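Long-range contacts in kojibiose phosphorylase (Gut metagenome, PDB 6W0P), which is a member of glycoside hydrolase family 65, built from a beta-sandwich N-terminal domain, a helical central catalytic domain and a small C-terminal domain: residues E151-I157 and I247-N253; S213-T217 and L274-S278. All coordinates share one frame; numbering follows the deposited sequence.

Interaction 1 of 2, residues E151-I157 and I247-N253; sequences ENAYQMI and ITRYVTN
Gln155 OE1 is gripped by two nitrogens of Arg249, NE and NH2, with the NE to OE1 distance 2.7 Å. The oxygen sits at the edge of the guanidinium, in its plane, while the amide itself is turned 42° from that plane. NH2 comes in on a lone pair of OE1, whereas NE approaches tilted from the carbonyl plane. Both side chains start with CG anti to the backbone N (chi1 -175° for Gln155) and run side by side the same way; Gln155 stays extended and Arg249 bends at chi2 and chi3 to bring its flat end alongside. The buried guanidinium also donates to the carbonyls of His172 and Lys93, and Gln155 NE2 to that of Phe92, which ties the pair to the sandwich interior. The two strands run antiparallel as central neighbours in the larger sheet of the N-terminal domain, and Ala153 with Val251, Gln155 with Arg249 and Ile157 with Ile247 form the hydrogen-bonded pairs. Arg249 N to Gln155 O is short, at 2.6 Å. On the face of Ala153 and Gln155, Ile157 CB also meets Ile247 CG2 at 4.1 Å. The other face carries two tyrosines, whose rings meet obliquely with Tyr154 CD1 3.8 Å from Tyr250 CD2; their hydroxyls bond to Asp146 and the Phe280 carbonyl respectively. Near one end, Thr252 OG1 donates to Asn152 OD1 over 2.8 Å, from above the amide carbonyl plane, and Asn152 ND2 reaches Tyr154 OH.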
ATOM      1  N   GLU A 151       8.038 -39.304  10.162  1.00 39.11           N
ATOM      2  CA  GLU A 151       7.225 -39.031  11.374  1.00 38.62           C
ATOM      3  C   GLU A 151       8.102 -39.115  12.626  1.00 36.91           C
ATOM      4  O   GLU A 151       7.687 -38.539  13.648  1.00 37.69           O
ATOM      5  CB  GLU A 151       6.070 -40.024  11.476  1.00 39.78           C
ATOM      6  CG  GLU A 151       5.208 -40.083  10.224  1.00 41.28           C
ATOM      7  CD  GLU A 151       5.599 -41.157   9.215  1.00 42.96           C
ATOM      8  OE1 GLU A 151       6.716 -41.776   9.332  1.00 41.95           O
ATOM      9  OE2 GLU A 151       4.796 -41.366   8.289  1.00 45.64           O
ATOM     10  N   ASN A 152       9.249 -39.804  12.563  1.00 34.95           N
ATOM     11  CA  ASN A 152      10.117 -40.051  13.739  1.00 34.21           C
ATOM     12  C   ASN A 152      11.286 -39.071  13.826  1.00 34.46           C
ATOM     13  O   ASN A 152      11.873 -38.722  12.783  1.00 33.54           O
ATOM     14  CB  ASN A 152      10.710 -41.449  13.741  1.00 34.11           C
ATOM     15  CG  ASN A 152       9.656 -42.521  13.609  1.00 33.94           C
ATOM     16  OD1 ASN A 152       8.499 -42.278  13.944  1.00 34.10           O
ATOM     17  ND2 ASN A 152      10.062 -43.691  13.140  1.00 32.53           N
ATOM     18  N   ALA A 153      11.654 -38.755  15.074  1.00 34.98           N
ATOM     19  CA  ALA A 153      12.847 -37.982  15.502  1.00 34.74           C
ATOM     20  C   ALA A 153      13.479 -38.705  16.690  1.00 34.51           C
ATOM     21  O   ALA A 153      12.742 -39.307  17.491  1.00 36.43           O
ATOM     22  CB  ALA A 153      12.462 -36.570  15.886  1.00 34.49           C
ATOM     23  N   TYR A 154      14.788 -38.621  16.829  1.00 33.54           N
ATOM     24  CA  TYR A 154      15.536 -39.323  17.892  1.00 33.35           C
ATOM     25  C   TYR A 154      16.476 -38.339  18.579  1.00 33.89           C
ATOM     26  O   TYR A 154      17.075 -37.446  17.911  1.00 34.42           O
ATOM     27  CB  TYR A 154      16.305 -40.491  17.284  1.00 32.56           C
ATOM     28  CG  TYR A 154      15.460 -41.311  16.342  1.00 32.74           C
ATOM     29  CD1 TYR A 154      14.329 -41.965  16.797  1.00 32.26           C
ATOM     30  CD2 TYR A 154      15.784 -41.424  14.997  1.00 32.24           C
ATOM     31  CE1 TYR A 154      13.543 -42.708  15.938  1.00 33.06           C
ATOM     32  CE2 TYR A 154      15.008 -42.169  14.129  1.00 32.27           C
ATOM     33  CZ  TYR A 154      13.897 -42.838  14.602  1.00 32.65           C
ATOM     34  OH  TYR A 154      13.119 -43.551  13.736  1.00 32.41           O
ATOM     35  N   GLN A 155      16.653 -38.539  19.878  1.00 34.18           N
ATOM     36  CA  GLN A 155      17.551 -37.709  20.705  1.00 34.30           C
ATOM     37  C   GLN A 155      18.260 -38.637  21.671  1.00 35.15           C
ATOM     38  O   GLN A 155      17.603 -39.519  22.221  1.00 38.40           O
ATOM     39  CB  GLN A 155      16.764 -36.646  21.466  1.00 34.08           C
ATOM     40  CG  GLN A 155      17.636 -35.680  22.248  1.00 33.65           C
ATOM     41  CD  GLN A 155      16.769 -34.711  23.010  1.00 33.92           C
ATOM     42  OE1 GLN A 155      15.831 -35.111  23.700  1.00 33.69           O
ATOM     43  NE2 GLN A 155      17.062 -33.426  22.859  1.00 33.95           N
ATOM     44  N   MET A 156      19.551 -38.433  21.843  1.00 34.49           N
ATOM     45  CA  MET A 156      20.373 -39.176  22.804  1.00 34.63           C
ATOM     46  C   MET A 156      21.114 -38.140  23.643  1.00 35.01           C
ATOM     47  O   MET A 156      21.639 -37.172  23.068  1.00 34.64           O
ATOM     48  CB  MET A 156      21.359 -40.112  22.107  1.00 34.57           C
ATOM     49  CG  MET A 156      22.078 -41.040  23.058  1.00 34.74           C
ATOM     50  SD  MET A 156      23.067 -42.295  22.214  1.00 34.88           S
ATOM     51  CE  MET A 156      24.276 -41.326  21.299  1.00 34.89           C
ATOM     52  N   ILE A 157      21.072 -38.331  24.960  1.00 35.33           N
ATOM     53  CA  ILE A 157      21.715 -37.462  25.978  1.00 35.83           C
ATOM     54  C   ILE A 157      22.588 -38.362  26.854  1.00 35.99           C
ATOM     55  O   ILE A 157      22.046 -39.313  27.458  1.00 35.20           O
ATOM     56  CB  ILE A 157      20.655 -36.707  26.802  1.00 36.04           C
ATOM     57  CG1 ILE A 157      19.633 -35.998  25.913  1.00 36.25           C
ATOM     58  CG2 ILE A 157      21.333 -35.739  27.754  1.00 36.48           C
ATOM     59  CD1 ILE A 157      18.363 -35.608  26.630  1.00 36.93           C
ATOM     60  N   ILE A 247      20.708 -41.732  27.904  1.00 39.57           N
ATOM     61  CA  ILE A 247      19.274 -42.047  27.667  1.00 39.45           C
ATOM     62  C   ILE A 247      18.975 -41.720  26.197  1.00 39.04           C
ATOM     63  O   ILE A 247      19.569 -40.753  25.675  1.00 38.21           O
ATOM     64  CB  ILE A 247      18.396 -41.265  28.661  1.00 39.92           C
ATOM     65  CG1 ILE A 247      16.911 -41.578  28.499  1.00 40.47           C
ATOM     66  CG2 ILE A 247      18.652 -39.774  28.584  1.00 40.04           C
ATOM     67  CD1 ILE A 247      16.053 -41.009  29.626  1.00 41.25           C
ATOM     68  N   THR A 248      18.113 -42.508  25.551  1.00 38.31           N
ATOM     69  CA  THR A 248      17.629 -42.246  24.172  1.00 38.42           C
ATOM     70  C   THR A 248      16.146 -41.892  24.223  1.00 38.05           C
ATOM     71  O   THR A 248      15.382 -42.678  24.803  1.00 39.94           O
ATOM     72  CB  THR A 248      17.891 -43.449  23.267  1.00 38.42           C
ATOM     73  OG1 THR A 248      19.288 -43.688  23.390  1.00 37.90           O
ATOM     74  CG2 THR A 248      17.482 -43.207  21.832  1.00 39.06           C
ATOM     75  N   ARG A 249      15.781 -40.739  23.666  1.00 36.89           N
ATOM     76  CA  ARG A 249      14.381 -40.324  23.432  1.00 36.78           C
ATOM     77  C   ARG A 249      13.974 -40.631  21.983  1.00 36.06           C
ATOM     78  O   ARG A 249      14.638 -40.107  21.050  1.00 34.24           O
ATOM     79  CB  ARG A 249      14.215 -38.826  23.686  1.00 36.90           C
ATOM     80  CG  ARG A 249      12.760 -38.423  23.822  1.00 37.42           C
ATOM     81  CD  ARG A 249      12.471 -37.049  23.277  1.00 37.11           C
ATOM     82  NE  ARG A 249      13.262 -35.996  23.903  1.00 37.17           N
ATOM     83  CZ  ARG A 249      12.765 -34.929  24.505  1.00 36.56           C
ATOM     84  NH1 ARG A 249      11.462 -34.785  24.625  1.00 37.25           N
ATOM     85  NH2 ARG A 249      13.568 -33.985  24.969  1.00 36.42           N
ATOM     86  N   TYR A 250      12.908 -41.422  21.825  1.00 35.62           N
ATOM     87  CA  TYR A 250      12.190 -41.673  20.552  1.00 35.63           C
ATOM     88  C   TYR A 250      10.964 -40.764  20.507  1.00 36.47           C
ATOM     89  O   TYR A 250      10.200 -40.725  21.504  1.00 37.40           O
ATOM     90  CB  TYR A 250      11.794 -43.144  20.449  1.00 35.15           C
ATOM     91  CG  TYR A 250      12.968 -44.078  20.580  1.00 35.02           C
ATOM     92  CD1 TYR A 250      13.401 -44.489  21.825  1.00 35.17           C
ATOM     93  CD2 TYR A 250      13.674 -44.528  19.470  1.00 34.47           C
ATOM     94  CE1 TYR A 250      14.481 -45.346  21.971  1.00 35.58           C
ATOM     95  CE2 TYR A 250      14.775 -45.369  19.601  1.00 34.17           C
ATOM     96  CZ  TYR A 250      15.177 -45.789  20.861  1.00 34.56           C
ATOM     97  OH  TYR A 250      16.226 -46.636  21.065  1.00 34.04           O
ATOM     98  N   VAL A 251      10.801 -40.034  19.406  1.00 36.63           N
ATOM     99  CA  VAL A 251       9.621 -39.157  19.156  1.00 37.35           C
ATOM    100  C   VAL A 251       8.919 -39.605  17.863  1.00 37.63           C
ATOM    101  O   VAL A 251       9.612 -39.955  16.918  1.00 37.26           O
ATOM    102  CB  VAL A 251      10.052 -37.681  19.097  1.00 37.64           C
ATOM    103  CG1 VAL A 251       8.874 -36.742  18.889  1.00 37.68           C
ATOM    104  CG2 VAL A 251      10.835 -37.285  20.338  1.00 37.75           C
ATOM    105  N   THR A 252       7.585 -39.620  17.864  1.00 38.29           N
ATOM    106  CA  THR A 252       6.720 -39.768  16.669  1.00 38.86           C
ATOM    107  C   THR A 252       5.685 -38.637  16.688  1.00 39.09           C
ATOM    108  O   THR A 252       5.092 -38.405  17.728  1.00 39.60           O
ATOM    109  CB  THR A 252       6.118 -41.170  16.576  1.00 39.46           C
ATOM    110  OG1 THR A 252       7.201 -42.080  16.380  1.00 38.98           O
ATOM    111  CG2 THR A 252       5.125 -41.296  15.444  1.00 39.91           C
ATOM    112  N   ASN A 253       5.580 -37.898  15.580  1.00 39.23           N
ATOM    113  CA  ASN A 253       4.624 -36.788  15.377  1.00 38.84           C
ATOM    114  C   ASN A 253       3.733 -37.210  14.214  1.00 39.85           C
ATOM    115  O   ASN A 253       4.289 -37.496  13.115  1.00 40.27           O
ATOM    116  CB  ASN A 253       5.369 -35.470  15.159  1.00 38.54           C
ATOM    117  CG  ASN A 253       6.178 -35.064  16.372  1.00 38.51           C
ATOM    118  OD1 ASN A 253       5.628 -34.872  17.452  1.00 40.14           O
ATOM    119  ND2 ASN A 253       7.475 -34.938  16.224  1.00 37.64           N
TER
HETATM  120  O   HOH W   1       8.537 -35.679  13.223  1.00 46.32           O

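Interaction 2 of 2, residues S213-T217 and L274-S278; sequences SVMRT and LKEAS
Leu274 reaches from its helix toward strand 213-217 and crosses both Val214 and Arg216 at a slant. Its CG stands opposite the backbone N (chi1 -178°), which carries the two methyls out to the strand. CD2 meets Val214 CG2 at 3.7 Å and also lies against the Met215 carbonyl group, while CD1 approaches Val214 O. The aliphatic part of Arg216 passes over the branch point of the leucine, with Arg216 CD 3.6 Å from Leu274 CG. A chi1 of 73° sets the arginine CG between its own N and carbonyl carbon; the chain then runs out toward Ser278 and bends at chi3. There Arg216 CD lies 3.6 Å from Ser278 CB. Lys275 adds its CD over one face of the guanidinium, 4.2 Å above the plane and offset toward the rim. This is a helix laid on a beta sheet of the N-terminal domain: helix 263-277 packs on the face carrying Val214 and Arg216, whereas Met215 turns to the other face and meets Leu171 and Leu173 of strand 165-174. Ser278 OG donates to Lys275 O, 2.5 Å away, and lies oblique to the guanidinium without a properly angled bond to Arg216 NE. The polar end of Arg216 is held by Ser197 OG, which takes NH1. Since Arg216 NH2 and Lys275 NZ lie 4.3 Å apart, the two positive ends would probably disfavour each other, and the attraction here rests on the apolar stems and the leucine methyls.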
ATOM      1  N   SER A 213       1.966 -35.789  19.178  1.00 40.40           N
ATOM      2  CA  SER A 213       3.395 -35.963  19.508  1.00 39.63           C
ATOM      3  C   SER A 213       3.511 -36.945  20.663  1.00 39.93           C
ATOM      4  O   SER A 213       2.914 -36.659  21.729  1.00 40.18           O
ATOM      5  CB  SER A 213       4.044 -34.659  19.860  1.00 39.51           C
ATOM      6  OG  SER A 213       5.436 -34.865  20.052  1.00 39.43           O
ATOM      7  N   VAL A 214       4.237 -38.045  20.444  1.00 39.56           N
ATOM      8  CA  VAL A 214       4.444 -39.099  21.478  1.00 41.06           C
ATOM      9  C   VAL A 214       5.942 -39.378  21.635  1.00 40.91           C
ATOM     10  O   VAL A 214       6.661 -39.429  20.618  1.00 40.52           O
ATOM     11  CB  VAL A 214       3.662 -40.378  21.132  1.00 41.39           C
ATOM     12  CG1 VAL A 214       2.156 -40.148  21.224  1.00 42.12           C
ATOM     13  CG2 VAL A 214       4.046 -40.920  19.766  1.00 41.43           C
ATOM     14  N   MET A 215       6.389 -39.558  22.873  1.00 40.73           N
ATOM     15  CA  MET A 215       7.775 -39.979  23.152  1.00 40.85           C
ATOM     16  C   MET A 215       7.791 -41.138  24.149  1.00 40.99           C
ATOM     17  O   MET A 215       6.795 -41.378  24.836  1.00 40.51           O
ATOM     18  CB  MET A 215       8.613 -38.824  23.691  1.00 40.20           C
ATOM     19  CG  MET A 215       8.165 -38.312  25.018  1.00 39.93           C
ATOM     20  SD  MET A 215       9.404 -37.162  25.620  1.00 39.92           S
ATOM     21  CE  MET A 215       8.547 -36.407  27.002  1.00 40.75           C
ATOM     22  N   ARG A 216       8.907 -41.846  24.147  1.00 40.97           N
ATOM     23  CA  ARG A 216       9.268 -42.894  25.122  1.00 41.32           C
ATOM     24  C   ARG A 216      10.789 -43.019  25.077  1.00 40.92           C
ATOM     25  O   ARG A 216      11.382 -42.495  24.103  1.00 41.06           O
ATOM     26  CB  ARG A 216       8.623 -44.226  24.747  1.00 41.70           C
ATOM     27  CG  ARG A 216       9.274 -44.875  23.542  1.00 41.19           C
ATOM     28  CD  ARG A 216       8.454 -46.034  23.048  1.00 41.65           C
ATOM     29  NE  ARG A 216       8.696 -47.249  23.807  1.00 41.59           N
ATOM     30  CZ  ARG A 216       7.746 -47.980  24.377  1.00 42.72           C
ATOM     31  NH1 ARG A 216       6.478 -47.588  24.337  1.00 43.62           N
ATOM     32  NH2 ARG A 216       8.068 -49.086  25.029  1.00 42.46           N
ATOM     33  N   THR A 217      11.378 -43.721  26.045  1.00 39.86           N
ATOM     34  CA  THR A 217      12.845 -43.718  26.294  1.00 39.27           C
ATOM     35  C   THR A 217      13.256 -45.150  26.643  1.00 39.08           C
ATOM     36  O   THR A 217      12.365 -46.016  26.681  1.00 38.01           O
ATOM     37  CB  THR A 217      13.241 -42.665  27.347  1.00 39.14           C
ATOM     38  OG1 THR A 217      12.939 -43.137  28.662  1.00 39.03           O
ATOM     39  CG2 THR A 217      12.553 -41.331  27.144  1.00 38.37           C
ATOM     40  N   LEU A 274       5.938 -45.218  17.235  1.00 45.27           N
ATOM     41  CA  LEU A 274       6.865 -44.934  18.362  1.00 45.54           C
ATOM     42  C   LEU A 274       7.445 -46.255  18.884  1.00 45.81           C
ATOM     43  O   LEU A 274       8.687 -46.354  19.014  1.00 44.60           O
ATOM     44  CB  LEU A 274       6.113 -44.204  19.478  1.00 45.77           C
ATOM     45  CG  LEU A 274       6.981 -43.812  20.674  1.00 45.36           C
ATOM     46  CD1 LEU A 274       8.090 -42.849  20.258  1.00 44.21           C
ATOM     47  CD2 LEU A 274       6.136 -43.223  21.791  1.00 44.85           C
ATOM     48  N   LYS A 275       6.566 -47.233  19.126  1.00 46.90           N
ATOM     49  CA  LYS A 275       6.895 -48.594  19.635  1.00 50.07           C
ATOM     50  C   LYS A 275       7.868 -49.283  18.670  1.00 49.67           C
ATOM     51  O   LYS A 275       8.956 -49.699  19.127  1.00 49.91           O
ATOM     52  CB  LYS A 275       5.598 -49.392  19.863  1.00 52.10           C
ATOM     53  CG  LYS A 275       5.765 -50.847  20.272  1.00 52.95           C
ATOM     54  CD  LYS A 275       6.674 -51.040  21.475  1.00 54.70           C
ATOM     55  CE  LYS A 275       6.706 -52.472  21.975  1.00 56.15           C
ATOM     56  NZ  LYS A 275       7.914 -52.723  22.798  1.00 56.33           N
ATOM     57  N   GLU A 276       7.520 -49.379  17.382  1.00 51.32           N
ATOM     58  CA  GLU A 276       8.399 -49.996  16.344  1.00 52.72           C
ATOM     59  C   GLU A 276       9.773 -49.311  16.400  1.00 50.06           C
ATOM     60  O   GLU A 276      10.783 -50.033  16.450  1.00 49.71           O
ATOM     61  CB  GLU A 276       7.775 -49.914  14.945  1.00 56.02           C
ATOM     62  CG  GLU A 276       6.963 -51.153  14.557  1.00 61.17           C
ATOM     63  CD  GLU A 276       5.619 -50.923  13.861  1.00 65.44           C
ATOM     64  OE1 GLU A 276       4.774 -51.856  13.901  1.00 68.56           O
ATOM     65  OE2 GLU A 276       5.398 -49.816  13.278  1.00 66.27           O
ATOM     66  N   ALA A 277       9.805 -47.976  16.464  1.00 46.65           N
ATOM     67  CA  ALA A 277      11.049 -47.170  16.388  1.00 45.71           C
ATOM     68  C   ALA A 277      11.927 -47.439  17.613  1.00 44.29           C
ATOM     69  O   ALA A 277      13.171 -47.451  17.461  1.00 42.05           O
ATOM     70  CB  ALA A 277      10.732 -45.699  16.254  1.00 44.79           C
ATOM     71  N   SER A 278      11.294 -47.691  18.763  1.00 44.46           N
ATOM     72  CA  SER A 278      11.982 -47.879  20.061  1.00 45.26           C
ATOM     73  C   SER A 278      12.789 -49.181  20.063  1.00 44.72           C
ATOM     74  O   SER A 278      13.584 -49.364  20.981  1.00 44.11           O
ATOM     75  CB  SER A 278      11.016 -47.803  21.230  1.00 45.72           C
ATOM     76  OG  SER A 278      10.112 -48.891  21.233  1.00 47.12           O
TER

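In the fold
Following the chain from the N terminus, strand 152-161 comes first and strand 210-217 next, with 165-174, 186-194 and 197-204 between them. Strand 245-256 then returns to lie between the first two in the large sheet, and interaction 1 closes a loop of 89 residues. Helix 263-277 follows and folds back on strand 210-217, so interaction 2 closes a second loop of 56 residues. The two loops cross, because segment 213-217 falls inside the first and 274-278 beyond its end. Their centres are about 7 Å apart, and backbone bonds such as Val214 N to Thr252 O (2.9 Å) join them. Together they tie three sheet strands to the helix on one face.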